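Local coordinates for hypothetical protein Atu1826 (Agrobacterium tumefaciens, PDB 2I3D) that is of unknown function but is probably a hydrolase of the alpha/beta-hydrolase fold, at residues I67-F72 with T82-F87; Y73-R78 with S123-G128; P24-N29 with L111-S116; G148-A153 with G223-Y228. All coordinates share one frame; numbering follows the deposited sequence.

Interaction 1. Residues I67-F72 with T82-F87; sequences IVYQLF and TLRFNF
R84 NH1 stands over the centre of the F72 ring, 3.4 Å from F72 CD2, where helix 66-77 lies against strand 81-85, the last two elements of a beta-alpha-beta unit that starts with strand 49-53. The short segments run nearly antiparallel, at 166°. R84 CZ is 4.4 Å from the ring centroid and 8° off its normal; the guanidinium is nearly upright on the ring, so this cation-pi contact is made end-on through one nitrogen. Y69 comes from another side: its CD1 lies over a face of the guanidinium, 3.7 Å from R84 NH2, with the two planes perpendicular. A weak hydrogen bond from R84 NE to the carbonyl of M63 adds a polar hold, and N215 of the second subunit packs on the same side chain. An arginine suits this buried place because its long aliphatic stem can cross beside F72 at about a right angle, with R84 CG 3.5 Å from F72 CD1, before the charge reaches over the ring. F72 swings its ring out to the strand because CG lies opposite the backbone N (chi1 179°), and its other face meets T82, whose CG2 makes a CH-pi contact 3.9 Å from the ring centroid.

Interaction 2. Residues Y73-R78 with S123-G128; sequences YLFQKR and SCWVAG
F75 carries the helix's share in this contact, pressing its ring against W125 and A127, whose side chains leave the same face of the strand. Its CG lies opposite the carbonyl carbon, beside the backbone N (chi1 -75°), which sends the ring to the strand. The fit is close at the far end of the phenyl ring. F75 CE1 is 3.8 Å from W125 CB on one flank, and F75 CE2 is 3.8 Å from A127 CB on the other, so the ring spans two alternate positions of the strand. The small methyl of A127 suits a site that a phenyl ring must approach, whereas W125 spreads a broad surface beside it. W125 CE3 lies near the plane of the F75 ring, at its edge, 3.8 Å from F75 CZ. The phenyl and the five-membered ring of W125 meet obliquely, planes at 54°, and F80 meets each residue edge-to-face. Such apolar helix-to-sheet packing is the rule in the alpha/beta-hydrolase fold, where strand 124-129 leads into the probable nucleophile elbow, beginning at G128. The backbones stay apart, F75 CA and W125 CA being 9.0 Å from each other. Away from the sheet K77 is exposed, its aliphatic CG resting over a face of the Y73 ring. At the helix end R78 forms salt bridges to helix 218-233, NE with D230 and NH2 with E226.

Interaction 3. Residues P24-N29 with L111-S116; sequences PEVIFN and LDWVQS
The indole of W113 receives F28 on one face: F28 CB sits 3.4 Å above the indole plane, displaced toward the pyrrole part, and the phenyl ring continues from there as an offset stack. The F28 ring and the five-membered ring of W113 are inclined by 21°, with centroids 4.9 Å apart. Closest of all is the methylene, a CH-pi contact in which F28 CB is 3.5 Å from both W113 CD1 and W113 NE1. This overlap depends on F28 placing its CG between the backbone N and the carbonyl carbon (chi1 56°), which brings the ring over the indole face at a shallow tilt. Y39 meets W113 in an edge-to-face arrangement. Farther along the indole, V26 touches the six-membered ring obliquely with both methyls, V26 CG1 lying 3.8 Å from W113 CH2. A branched residue two places before F28 suits the strand alternation, since both side chains then point to the helix and share one large indole. On the helix, S116 OG donates a 2.7 Å hydrogen bond to W113 O, 17° out of the carbonyl plane, a common way for a helical serine to satisfy its hydroxyl. L83 of strand 81-85, one strand beyond 33-40, packs against both V26 and W113. The arrangement ties strand 25-30, at one edge of the sheet within this chain and antiparallel to strand 33-40, to helix 101-117, the crossover between parallel strands 81-85 and 124-129; an antiparallel start beside a parallel core is a hallmark of the alpha/beta-hydrolase sheet.

Interaction 4. Residues G148-A153 with G223-Y228; sequences GFMSIA and GECEDY
C225 is the first residue of 223-228 to touch strand 146-152, where the long helix 218-233 helps cover one face of the alpha/beta-hydrolase sheet. The short segments of helix and strand run almost antiparallel, at 168°, with their axes 10.7 Å apart, a gap bridged by side chains. C225 points toward the strand and is small enough to accept the end of residue 150, a selenomethionine: M150 SE is 4.0 Å from C225 CB. The extended chain of M150 beyond CG (chi2 -177°) then carries its methyl alongside the helix backbone, with M150 CE 3.5 Å from C225 O. E226, which follows, points away from the strand and pairs with R78 in a salt bridge. One turn after C225 comes Y228, its CG anti to the backbone N (chi1 -179°), so that the ring extends down to the sheet. A tyrosine fits because its apolar ring can be buried while its hydroxyl finds a polar partner: Y228 OH is hydrogen-bonded to NH1 of R232. The ring passes the strand backbone loosely, with Y228 CE2 4.3 Å from F149 O, and the M150 methyl lies at the ring's edge, with M150 CE 4.3 Å from Y228 CD2.

In the fold
Interactions 1, 2 and 4 form one layer on a single face of the sheet. Helix 66-77 serves both interaction 1 and interaction 2, whose centres are 9 Å apart. M150 of interaction 4 joins them, with M150 SE 3.8 Å from L71 CD2 and M150 CE 3.7 Å from F75 CZ. Interaction 3, its centre about 24 Å from that of interaction 4, lies across the sheet and meets interaction 1 where L83 CD2 is 3.4 Å from V114 CG2. Neighbouring strands 124-129 and 146-152 approach the putative triad of S130, H212 and D179: G128 belongs to the probable elbow and A153 touches H212. The bound magnesium ion is remote, about 12 Å from the Y228 side chain.

Interaction 1. Residues I67-F72 with T82-F87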
loop_
_atom_site.group_PDB
_atom_site.type_symbol
_atom_site.label_atom_id
_atom_site.label_comp_id
_atom_site.label_asym_id
_atom_site.label_seq_id
_atom_site.Cartn_x
_atom_site.Cartn_y
_atom_site.Cartn_z
ATOM N N ILE B 67 2.820 3.374 3.581
ATOM C CA ILE B 67 3.008 3.841 4.984
ATOM C C ILE B 67 4.329 3.292 5.553
ATOM O O ILE B 67 5.097 4.016 6.184
ATOM C CB ILE B 67 1.797 3.452 5.861
ATOM C CG1 ILE B 67 0.558 4.269 5.432
ATOM C CG2 ILE B 67 2.105 3.644 7.352
ATOM C CD1 ILE B 67 -0.717 3.782 6.096
ATOM N N VAL B 68 4.608 2.010 5.282
ATOM C CA VAL B 68 5.882 1.412 5.696
ATOM C C VAL B 68 7.090 2.158 5.077
ATOM O O VAL B 68 8.063 2.536 5.776
ATOM C CB VAL B 68 5.916 -0.094 5.381
ATOM C CG1 VAL B 68 7.310 -0.631 5.738
ATOM C CG2 VAL B 68 4.769 -0.863 6.160
ATOM N N TYR B 69 7.025 2.386 3.759
ATOM C CA TYR B 69 8.059 3.161 3.048
ATOM C C TYR B 69 8.229 4.569 3.629
ATOM O O TYR B 69 9.342 4.984 3.921
ATOM C CB TYR B 69 7.759 3.232 1.534
ATOM C CG TYR B 69 8.811 4.075 0.882
ATOM C CD1 TYR B 69 10.088 3.551 0.651
ATOM C CD2 TYR B 69 8.589 5.419 0.610
ATOM C CE1 TYR B 69 11.071 4.327 0.121
ATOM C CE2 TYR B 69 9.600 6.215 0.066
ATOM C CZ TYR B 69 10.830 5.648 -0.171
ATOM O OH TYR B 69 11.858 6.386 -0.693
ATOM N N GLN B 70 7.109 5.288 3.798
ATOM C CA GLN B 70 7.188 6.636 4.375
ATOM C C GLN B 70 7.767 6.651 5.793
ATOM O O GLN B 70 8.524 7.560 6.130
ATOM C CB GLN B 70 5.819 7.283 4.366
ATOM C CG GLN B 70 5.354 7.592 2.923
ATOM C CD GLN B 70 6.140 8.690 2.300
ATOM O OE1 GLN B 70 6.486 9.704 2.971
ATOM N NE2 GLN B 70 6.505 8.502 1.033
ATOM N N LEU B 71 7.441 5.658 6.621
ATOM C CA LEU B 71 8.058 5.602 7.936
ATOM C C LEU B 71 9.567 5.406 7.787
ATOM O O LEU B 71 10.358 6.072 8.454
ATOM C CB LEU B 71 7.467 4.462 8.782
ATOM C CG LEU B 71 6.028 4.703 9.300
ATOM C CD1 LEU B 71 5.342 3.404 9.720
ATOM C CD2 LEU B 71 6.050 5.744 10.493
ATOM N N PHE B 72 9.953 4.438 6.942
ATOM C CA PHE B 72 11.364 4.242 6.640
ATOM C C PHE B 72 12.031 5.575 6.236
ATOM O O PHE B 72 13.085 5.963 6.785
ATOM C CB PHE B 72 11.477 3.209 5.531
ATOM C CG PHE B 72 12.882 2.919 5.101
ATOM C CD1 PHE B 72 13.538 1.771 5.564
ATOM C CD2 PHE B 72 13.533 3.754 4.174
ATOM C CE1 PHE B 72 14.843 1.459 5.121
ATOM C CE2 PHE B 72 14.825 3.462 3.719
ATOM C CZ PHE B 72 15.494 2.309 4.199
ATOM N N THR B 82 18.628 2.712 9.072
ATOM C CA THR B 82 17.216 2.310 8.944
ATOM C C THR B 82 17.080 1.031 8.162
ATOM O O THR B 82 17.718 0.876 7.117
ATOM C CB THR B 82 16.306 3.462 8.304
ATOM O OG1 THR B 82 16.622 4.709 8.923
ATOM C CG2 THR B 82 14.824 3.183 8.488
ATOM N N LEU B 83 16.239 0.116 8.651
ATOM C CA LEU B 83 15.966 -1.145 7.949
ATOM C C LEU B 83 14.469 -1.393 7.921
ATOM O O LEU B 83 13.842 -1.311 8.970
ATOM C CB LEU B 83 16.653 -2.315 8.674
ATOM C CG LEU B 83 16.377 -3.710 8.112
ATOM C CD1 LEU B 83 17.084 -3.907 6.749
ATOM C CD2 LEU B 83 16.805 -4.744 9.106
ATOM N N ARG B 84 13.886 -1.644 6.746
ATOM C CA ARG B 84 12.591 -2.302 6.654
ATOM C C ARG B 84 12.834 -3.659 6.007
ATOM O O ARG B 84 13.792 -3.847 5.255
ATOM C CB ARG B 84 11.560 -1.499 5.850
ATOM C CG ARG B 84 12.005 -1.158 4.387
ATOM C CD ARG B 84 10.983 -0.190 3.747
ATOM N NE ARG B 84 11.022 -0.225 2.283
ATOM C CZ ARG B 84 11.908 0.435 1.531
ATOM N NH1 ARG B 84 12.860 1.188 2.081
ATOM N NH2 ARG B 84 11.834 0.335 0.214
ATOM N N PHE B 85 11.981 -4.619 6.304
ATOM C CA PHE B 85 12.155 -5.950 5.693
ATOM C C PHE B 85 10.835 -6.710 5.611
ATOM O O PHE B 85 9.873 -6.381 6.295
ATOM C CB PHE B 85 13.175 -6.769 6.516
ATOM C CG PHE B 85 12.644 -7.249 7.848
ATOM C CD1 PHE B 85 12.093 -8.532 7.964
ATOM C CD2 PHE B 85 12.659 -6.406 8.976
ATOM C CE1 PHE B 85 11.556 -8.976 9.177
ATOM C CE2 PHE B 85 12.106 -6.856 10.202
ATOM C CZ PHE B 85 11.571 -8.135 10.287
ATOM N N ASN B 86 10.815 -7.748 4.767
ATOM C CA ASN B 86 9.649 -8.585 4.601
ATOM C C ASN B 86 9.684 -9.705 5.608
ATOM O O ASN B 86 10.704 -10.399 5.729
ATOM C CB ASN B 86 9.601 -9.148 3.186
ATOM C CG ASN B 86 8.981 -8.180 2.204
ATOM O OD1 ASN B 86 8.187 -7.293 2.587
ATOM N ND2 ASN B 86 9.300 -8.357 0.914
ATOM N N PHE B 87 8.581 -9.886 6.326
ATOM C CA PHE B 87 8.468 -11.053 7.235
ATOM C C PHE B 87 8.590 -12.355 6.442
ATOM O O PHE B 87 8.350 -12.373 5.219
ATOM C CB PHE B 87 7.149 -11.067 8.011
ATOM C CG PHE B 87 7.096 -10.053 9.131
ATOM C CD1 PHE B 87 8.065 -10.033 10.157
ATOM C CD2 PHE B 87 6.032 -9.135 9.179
ATOM C CE1 PHE B 87 7.983 -9.061 11.195
ATOM C CE2 PHE B 87 5.915 -8.183 10.218
ATOM C CZ PHE B 87 6.904 -8.129 11.222
#

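Interaction 2. Residues Y73-R78 with S123-G128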
loop_
_atom_site.group_PDB
_atom_site.type_symbol
_atom_site.label_atom_id
_atom_site.label_comp_id
_atom_site.label_asym_id
_atom_site.label_seq_id
_atom_site.Cartn_x
_atom_site.Cartn_y
_atom_site.Cartn_z
ATOM N N TYR B 73 11.424 6.277 5.275
ATOM C CA TYR B 73 12.005 7.519 4.778
ATOM C C TYR B 73 12.109 8.607 5.871
ATOM O O TYR B 73 13.104 9.329 5.924
ATOM C CB TYR B 73 11.165 8.018 3.609
ATOM C CG TYR B 73 11.768 9.169 2.856
ATOM C CD1 TYR B 73 12.924 9.006 2.084
ATOM C CD2 TYR B 73 11.172 10.416 2.904
ATOM C CE1 TYR B 73 13.476 10.090 1.379
ATOM C CE2 TYR B 73 11.714 11.501 2.214
ATOM C CZ TYR B 73 12.858 11.324 1.472
ATOM O OH TYR B 73 13.327 12.432 0.798
ATOM N N LEU B 74 11.110 8.698 6.764
ATOM C CA LEU B 74 11.171 9.612 7.909
ATOM C C LEU B 74 12.422 9.399 8.763
ATOM O O LEU B 74 13.173 10.361 9.076
ATOM C CB LEU B 74 9.921 9.424 8.775
ATOM C CG LEU B 74 9.939 10.244 10.073
ATOM C CD1 LEU B 74 10.220 11.747 9.780
ATOM C CD2 LEU B 74 8.541 10.060 10.752
ATOM N N PHE B 75 12.637 8.164 9.186
ATOM C CA PHE B 75 13.806 7.896 10.020
ATOM C C PHE B 75 15.111 8.128 9.260
ATOM O O PHE B 75 16.064 8.678 9.821
ATOM C CB PHE B 75 13.724 6.499 10.619
ATOM C CG PHE B 75 12.726 6.399 11.742
ATOM C CD1 PHE B 75 13.090 6.751 13.064
ATOM C CD2 PHE B 75 11.387 6.010 11.488
ATOM C CE1 PHE B 75 12.139 6.665 14.128
ATOM C CE2 PHE B 75 10.413 5.918 12.547
ATOM C CZ PHE B 75 10.781 6.267 13.865
ATOM N N GLN B 76 15.123 7.725 7.999
ATOM C CA GLN B 76 16.267 7.926 7.099
ATOM C C GLN B 76 16.668 9.393 7.108
ATOM O O GLN B 76 17.823 9.772 7.348
ATOM C CB GLN B 76 15.879 7.539 5.647
ATOM C CG GLN B 76 17.042 7.737 4.646
ATOM C CD GLN B 76 16.772 7.210 3.243
ATOM O OE1 GLN B 76 15.771 6.551 2.965
ATOM N NE2 GLN B 76 17.702 7.502 2.341
ATOM N N LYS B 77 15.683 10.235 6.815
ATOM C CA LYS B 77 15.924 11.671 6.716
ATOM C C LYS B 77 16.386 12.286 8.033
ATOM O O LYS B 77 17.015 13.340 7.994
ATOM C CB LYS B 77 14.675 12.426 6.277
ATOM C CG LYS B 77 14.187 12.200 4.869
ATOM C CD LYS B 77 12.935 13.122 4.647
ATOM C CE LYS B 77 11.781 12.738 5.616
ATOM N NZ LYS B 77 10.881 13.845 6.103
ATOM N N ARG B 78 16.049 11.671 9.176
ATOM C CA ARG B 78 16.468 12.196 10.486
ATOM C C ARG B 78 17.799 11.583 11.007
ATOM O O ARG B 78 18.133 11.702 12.203
ATOM C CB ARG B 78 15.343 12.067 11.518
ATOM C CG ARG B 78 14.128 12.933 11.213
ATOM C CD ARG B 78 14.480 14.383 10.948
ATOM N NE ARG B 78 13.263 15.187 10.840
ATOM C CZ ARG B 78 12.628 15.507 9.709
ATOM N NH1 ARG B 78 13.109 15.123 8.531
ATOM N NH2 ARG B 78 11.499 16.228 9.762
ATOM N N SER B 123 21.238 2.995 20.662
ATOM C CA SER B 123 19.778 3.143 20.761
ATOM C C SER B 123 19.035 2.828 19.491
ATOM O O SER B 123 19.585 2.828 18.384
ATOM C CB SER B 123 19.378 4.532 21.236
ATOM O OG SER B 123 19.618 5.446 20.223
ATOM N N CYS B 124 17.757 2.543 19.690
ATOM C CA CYS B 124 16.964 2.019 18.606
ATOM C C CYS B 124 15.519 2.527 18.745
ATOM O O CYS B 124 15.039 2.772 19.855
ATOM C CB CYS B 124 17.059 0.482 18.578
ATOM S SG CYS B 124 15.885 -0.356 17.449
ATOM N N TRP B 125 14.872 2.721 17.596
ATOM C CA TRP B 125 13.415 2.913 17.541
ATOM C C TRP B 125 12.793 1.813 16.728
ATOM O O TRP B 125 13.405 1.330 15.787
ATOM C CB TRP B 125 13.057 4.223 16.849
ATOM C CG TRP B 125 13.150 5.461 17.747
ATOM C CD1 TRP B 125 14.258 5.967 18.363
ATOM C CD2 TRP B 125 12.078 6.357 18.043
ATOM N NE1 TRP B 125 13.946 7.141 19.041
ATOM C CE2 TRP B 125 12.616 7.410 18.851
ATOM C CE3 TRP B 125 10.731 6.402 17.665
ATOM C CZ2 TRP B 125 11.838 8.461 19.310
ATOM C CZ3 TRP B 125 9.940 7.451 18.129
ATOM C CH2 TRP B 125 10.495 8.459 18.949
ATOM N N VAL B 126 11.553 1.475 17.049
ATOM C CA VAL B 126 10.795 0.547 16.206
ATOM C C VAL B 126 9.534 1.267 15.762
ATOM O O VAL B 126 8.903 1.987 16.551
ATOM C CB VAL B 126 10.466 -0.788 16.953
ATOM C CG1 VAL B 126 9.625 -0.523 18.188
ATOM C CG2 VAL B 126 9.808 -1.827 16.017
ATOM N N ALA B 127 9.177 1.106 14.500
ATOM C CA ALA B 127 7.923 1.686 14.016
ATOM C C ALA B 127 7.194 0.567 13.306
ATOM O O ALA B 127 7.795 -0.091 12.434
ATOM C CB ALA B 127 8.200 2.837 13.065
ATOM N N GLY B 128 5.940 0.313 13.670
ATOM C CA GLY B 128 5.182 -0.794 13.079
ATOM C C GLY B 128 3.779 -0.363 12.675
ATOM O O GLY B 128 3.192 0.480 13.334
#

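Interaction 3. Residues P24-N29 with L111-S116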
loop_
_atom_site.group_PDB
_atom_site.type_symbol
_atom_site.label_atom_id
_atom_site.label_comp_id
_atom_site.label_asym_id
_atom_site.label_seq_id
_atom_site.Cartn_x
_atom_site.Cartn_y
_atom_site.Cartn_z
ATOM N N PRO B 24 20.335 -0.390 -1.662
ATOM C CA PRO B 24 19.775 -0.774 -0.339
ATOM C C PRO B 24 19.214 -2.185 -0.240
ATOM O O PRO B 24 18.807 -2.587 0.849
ATOM C CB PRO B 24 18.644 0.239 -0.128
ATOM C CG PRO B 24 18.229 0.633 -1.488
ATOM C CD PRO B 24 19.417 0.484 -2.418
ATOM N N GLU B 25 19.156 -2.920 -1.351
ATOM C CA GLU B 25 18.648 -4.296 -1.316
ATOM C C GLU B 25 19.615 -5.163 -0.526
ATOM O O GLU B 25 20.801 -5.210 -0.865
ATOM C CB GLU B 25 18.523 -4.884 -2.726
ATOM C CG GLU B 25 17.575 -4.157 -3.662
ATOM C CD GLU B 25 18.164 -2.868 -4.248
ATOM O OE1 GLU B 25 19.370 -2.569 -4.020
ATOM O OE2 GLU B 25 17.418 -2.134 -4.944
ATOM N N VAL B 26 19.106 -5.844 0.498
ATOM C CA VAL B 26 19.884 -6.771 1.336
ATOM C C VAL B 26 19.115 -8.077 1.548
ATOM O O VAL B 26 17.874 -8.133 1.429
ATOM C CB VAL B 26 20.254 -6.171 2.728
ATOM C CG1 VAL B 26 21.174 -4.983 2.557
ATOM C CG2 VAL B 26 18.978 -5.812 3.591
ATOM N N ILE B 27 19.880 -9.145 1.779
ATOM C CA ILE B 27 19.350 -10.435 2.200
ATOM C C ILE B 27 20.124 -10.783 3.453
ATOM O O ILE B 27 21.364 -10.636 3.492
ATOM C CB ILE B 27 19.553 -11.550 1.112
ATOM C CG1 ILE B 27 18.558 -11.390 -0.049
ATOM C CG2 ILE B 27 19.415 -12.932 1.725
ATOM C CD1 ILE B 27 18.840 -12.307 -1.255
ATOM N N PHE B 28 19.423 -11.198 4.496
ATOM C CA PHE B 28 20.111 -11.656 5.714
ATOM C C PHE B 28 19.388 -12.898 6.227
ATOM O O PHE B 28 18.331 -13.269 5.717
ATOM C CB PHE B 28 20.204 -10.550 6.779
ATOM C CG PHE B 28 18.864 -9.960 7.173
ATOM C CD1 PHE B 28 18.181 -10.445 8.289
ATOM C CD2 PHE B 28 18.295 -8.919 6.418
ATOM C CE1 PHE B 28 16.925 -9.884 8.668
ATOM C CE2 PHE B 28 17.060 -8.379 6.762
ATOM C CZ PHE B 28 16.373 -8.855 7.877
ATOM N N ASN B 29 19.977 -13.562 7.220
ATOM C CA ASN B 29 19.436 -14.830 7.668
ATOM C C ASN B 29 18.510 -14.655 8.830
ATOM O O ASN B 29 18.862 -14.009 9.818
ATOM C CB ASN B 29 20.572 -15.795 8.048
ATOM C CG ASN B 29 21.362 -16.266 6.832
ATOM O OD1 ASN B 29 20.826 -16.378 5.706
ATOM N ND2 ASN B 29 22.646 -16.540 7.045
ATOM N N LEU B 111 17.042 -6.869 13.743
ATOM C CA LEU B 111 17.714 -5.933 14.647
ATOM C C LEU B 111 19.148 -6.377 14.980
ATOM O O LEU B 111 20.076 -5.558 14.941
ATOM C CB LEU B 111 16.891 -5.699 15.922
ATOM C CG LEU B 111 17.462 -4.607 16.843
ATOM C CD1 LEU B 111 17.869 -3.248 16.149
ATOM C CD2 LEU B 111 16.461 -4.351 17.972
ATOM N N ASP B 112 19.320 -7.678 15.213
ATOM C CA ASP B 112 20.686 -8.229 15.471
ATOM C C ASP B 112 21.613 -7.965 14.278
ATOM O O ASP B 112 22.796 -7.579 14.441
ATOM C CB ASP B 112 20.629 -9.744 15.710
ATOM C CG ASP B 112 19.997 -10.124 17.043
ATOM O OD1 ASP B 112 19.817 -9.280 17.959
ATOM O OD2 ASP B 112 19.712 -11.325 17.186
ATOM N N TRP B 113 21.091 -8.209 13.078
ATOM C CA TRP B 113 21.865 -8.003 11.858
ATOM C C TRP B 113 22.342 -6.558 11.711
ATOM O O TRP B 113 23.560 -6.315 11.500
ATOM C CB TRP B 113 21.065 -8.445 10.657
ATOM C CG TRP B 113 21.746 -8.266 9.361
ATOM C CD1 TRP B 113 22.667 -9.115 8.790
ATOM C CD2 TRP B 113 21.578 -7.180 8.451
ATOM N NE1 TRP B 113 23.055 -8.622 7.566
ATOM C CE2 TRP B 113 22.415 -7.432 7.337
ATOM C CE3 TRP B 113 20.790 -6.023 8.457
ATOM C CZ2 TRP B 113 22.487 -6.568 6.245
ATOM C CZ3 TRP B 113 20.870 -5.149 7.365
ATOM C CH2 TRP B 113 21.714 -5.432 6.276
ATOM N N VAL B 114 21.430 -5.583 11.858
ATOM C CA VAL B 114 21.813 -4.167 11.743
ATOM C C VAL B 114 22.806 -3.818 12.846
ATOM O O VAL B 114 23.817 -3.152 12.603
ATOM C CB VAL B 114 20.596 -3.170 11.762
ATOM C CG1 VAL B 114 21.070 -1.722 11.455
ATOM C CG2 VAL B 114 19.574 -3.567 10.787
ATOM N N GLN B 115 22.551 -4.310 14.055
ATOM C CA GLN B 115 23.467 -4.054 15.151
ATOM C C GLN B 115 24.858 -4.686 14.968
ATOM O O GLN B 115 25.853 -4.138 15.438
ATOM C CB GLN B 115 22.837 -4.495 16.466
ATOM C CG GLN B 115 21.763 -3.538 16.963
ATOM C CD GLN B 115 21.069 -4.045 18.218
ATOM O OE1 GLN B 115 21.238 -5.207 18.625
ATOM N NE2 GLN B 115 20.296 -3.169 18.852
ATOM N N SER B 116 24.923 -5.831 14.293
ATOM C CA SER B 116 26.230 -6.452 13.963
ATOM C C SER B 116 27.042 -5.529 13.033
ATOM O O SER B 116 28.275 -5.473 13.130
ATOM C CB SER B 116 26.073 -7.886 13.400
ATOM O OG SER B 116 25.623 -7.930 12.033
#

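Interaction 4. Residues G148-A153 with G223-Y228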
loop_
_atom_site.group_PDB
_atom_site.type_symbol
_atom_site.label_atom_id
_atom_site.label_comp_id
_atom_site.label_asym_id
_atom_site.label_seq_id
_atom_site.Cartn_x
_atom_site.Cartn_y
_atom_site.Cartn_z
ATOM N N GLY B 148 12.197 4.270 21.877
ATOM C CA GLY B 148 10.992 4.936 21.349
ATOM C C GLY B 148 10.319 3.999 20.387
ATOM O O GLY B 148 10.967 3.129 19.770
ATOM N N PHE B 149 9.015 4.225 20.205
ATOM C CA PHE B 149 8.280 3.457 19.211
ATOM C C PHE B 149 7.202 4.310 18.568
ATOM O O PHE B 149 6.788 5.337 19.139
ATOM C CB PHE B 149 7.601 2.228 19.851
ATOM C CG PHE B 149 6.517 2.596 20.875
ATOM C CD1 PHE B 149 5.200 2.831 20.481
ATOM C CD2 PHE B 149 6.835 2.742 22.237
ATOM C CE1 PHE B 149 4.213 3.184 21.414
ATOM C CE2 PHE B 149 5.858 3.073 23.165
ATOM C CZ PHE B 149 4.543 3.313 22.751
HETATM N N MSE B 150 6.764 3.855 17.387
HETATM C CA MSE B 150 5.552 4.348 16.768
HETATM C C MSE B 150 4.715 3.118 16.462
HETATM O O MSE B 150 5.254 2.130 15.878
HETATM C CB MSE B 150 5.886 5.062 15.470
HETATM C CG MSE B 150 6.671 6.322 15.687
HETATM SE SE MSE B 150 6.928 7.134 13.922
HETATM C CE MSE B 150 8.052 8.593 14.555
ATOM N N SER B 151 3.433 3.159 16.848
ATOM C CA SER B 151 2.498 2.054 16.562
ATOM C C SER B 151 1.341 2.660 15.806
ATOM O O SER B 151 0.532 3.381 16.393
ATOM C CB SER B 151 2.001 1.389 17.838
ATOM O OG SER B 151 3.018 0.610 18.381
ATOM N N ILE B 152 1.293 2.382 14.505
ATOM C CA ILE B 152 0.301 2.932 13.604
ATOM C C ILE B 152 -0.809 1.860 13.459
ATOM O O ILE B 152 -0.538 0.719 13.045
ATOM C CB ILE B 152 0.894 3.233 12.238
ATOM C CG1 ILE B 152 1.949 4.337 12.367
ATOM C CG2 ILE B 152 -0.222 3.704 11.319
ATOM C CD1 ILE B 152 3.308 3.967 13.012
ATOM N N ALA B 153 -2.028 2.232 13.822
ATOM C CA ALA B 153 -3.196 1.325 13.677
ATOM C C ALA B 153 -3.029 -0.019 14.401
ATOM O O ALA B 153 -3.249 -1.065 13.795
ATOM C CB ALA B 153 -3.548 1.044 12.176
ATOM N N GLY B 223 2.690 13.503 8.607
ATOM C CA GLY B 223 2.954 14.780 9.296
ATOM C C GLY B 223 2.967 14.638 10.800
ATOM O O GLY B 223 3.809 15.208 11.488
ATOM N N GLU B 224 2.027 13.862 11.319
ATOM C CA GLU B 224 1.961 13.623 12.771
ATOM C C GLU B 224 3.148 12.787 13.223
ATOM O O GLU B 224 3.750 13.097 14.258
ATOM C CB GLU B 224 0.658 12.925 13.138
ATOM C CG GLU B 224 -0.612 13.808 12.910
ATOM C CD GLU B 224 -0.852 14.866 13.983
ATOM O OE1 GLU B 224 -0.081 14.981 14.960
ATOM O OE2 GLU B 224 -1.876 15.567 13.847
ATOM N N CYS B 225 3.496 11.747 12.451
ATOM C CA CYS B 225 4.715 10.955 12.765
ATOM C C CYS B 225 6.005 11.825 12.739
ATOM O O CYS B 225 6.834 11.733 13.629
ATOM C CB CYS B 225 4.845 9.783 11.792
ATOM S SG CYS B 225 3.503 8.580 12.034
ATOM N N GLU B 226 6.132 12.668 11.709
ATOM C CA GLU B 226 7.273 13.581 11.597
ATOM C C GLU B 226 7.377 14.541 12.806
ATOM O O GLU B 226 8.426 14.635 13.437
ATOM C CB GLU B 226 7.200 14.348 10.279
ATOM C CG GLU B 226 8.320 15.283 10.050
ATOM C CD GLU B 226 8.136 16.063 8.730
ATOM O OE1 GLU B 226 6.961 16.322 8.304
ATOM O OE2 GLU B 226 9.179 16.414 8.128
ATOM N N ASP B 227 6.258 15.175 13.145
ATOM C CA ASP B 227 6.204 16.116 14.273
ATOM C C ASP B 227 6.570 15.402 15.553
ATOM O O ASP B 227 7.321 15.935 16.366
ATOM C CB ASP B 227 4.815 16.742 14.424
ATOM C CG ASP B 227 4.427 17.639 13.259
ATOM O OD1 ASP B 227 5.289 17.980 12.419
ATOM O OD2 ASP B 227 3.245 18.010 13.188
ATOM N N TYR B 228 6.083 14.176 15.718
ATOM C CA TYR B 228 6.362 13.448 16.960
ATOM C C TYR B 228 7.889 13.165 17.061
ATOM O O TYR B 228 8.527 13.347 18.100
ATOM C CB TYR B 228 5.581 12.126 17.006
ATOM C CG TYR B 228 5.856 11.391 18.291
ATOM C CD1 TYR B 228 5.343 11.889 19.514
ATOM C CD2 TYR B 228 6.684 10.256 18.298
ATOM C CE1 TYR B 228 5.600 11.235 20.712
ATOM C CE2 TYR B 228 6.991 9.592 19.474
ATOM C CZ TYR B 228 6.464 10.090 20.687
ATOM O OH TYR B 228 6.786 9.433 21.847
#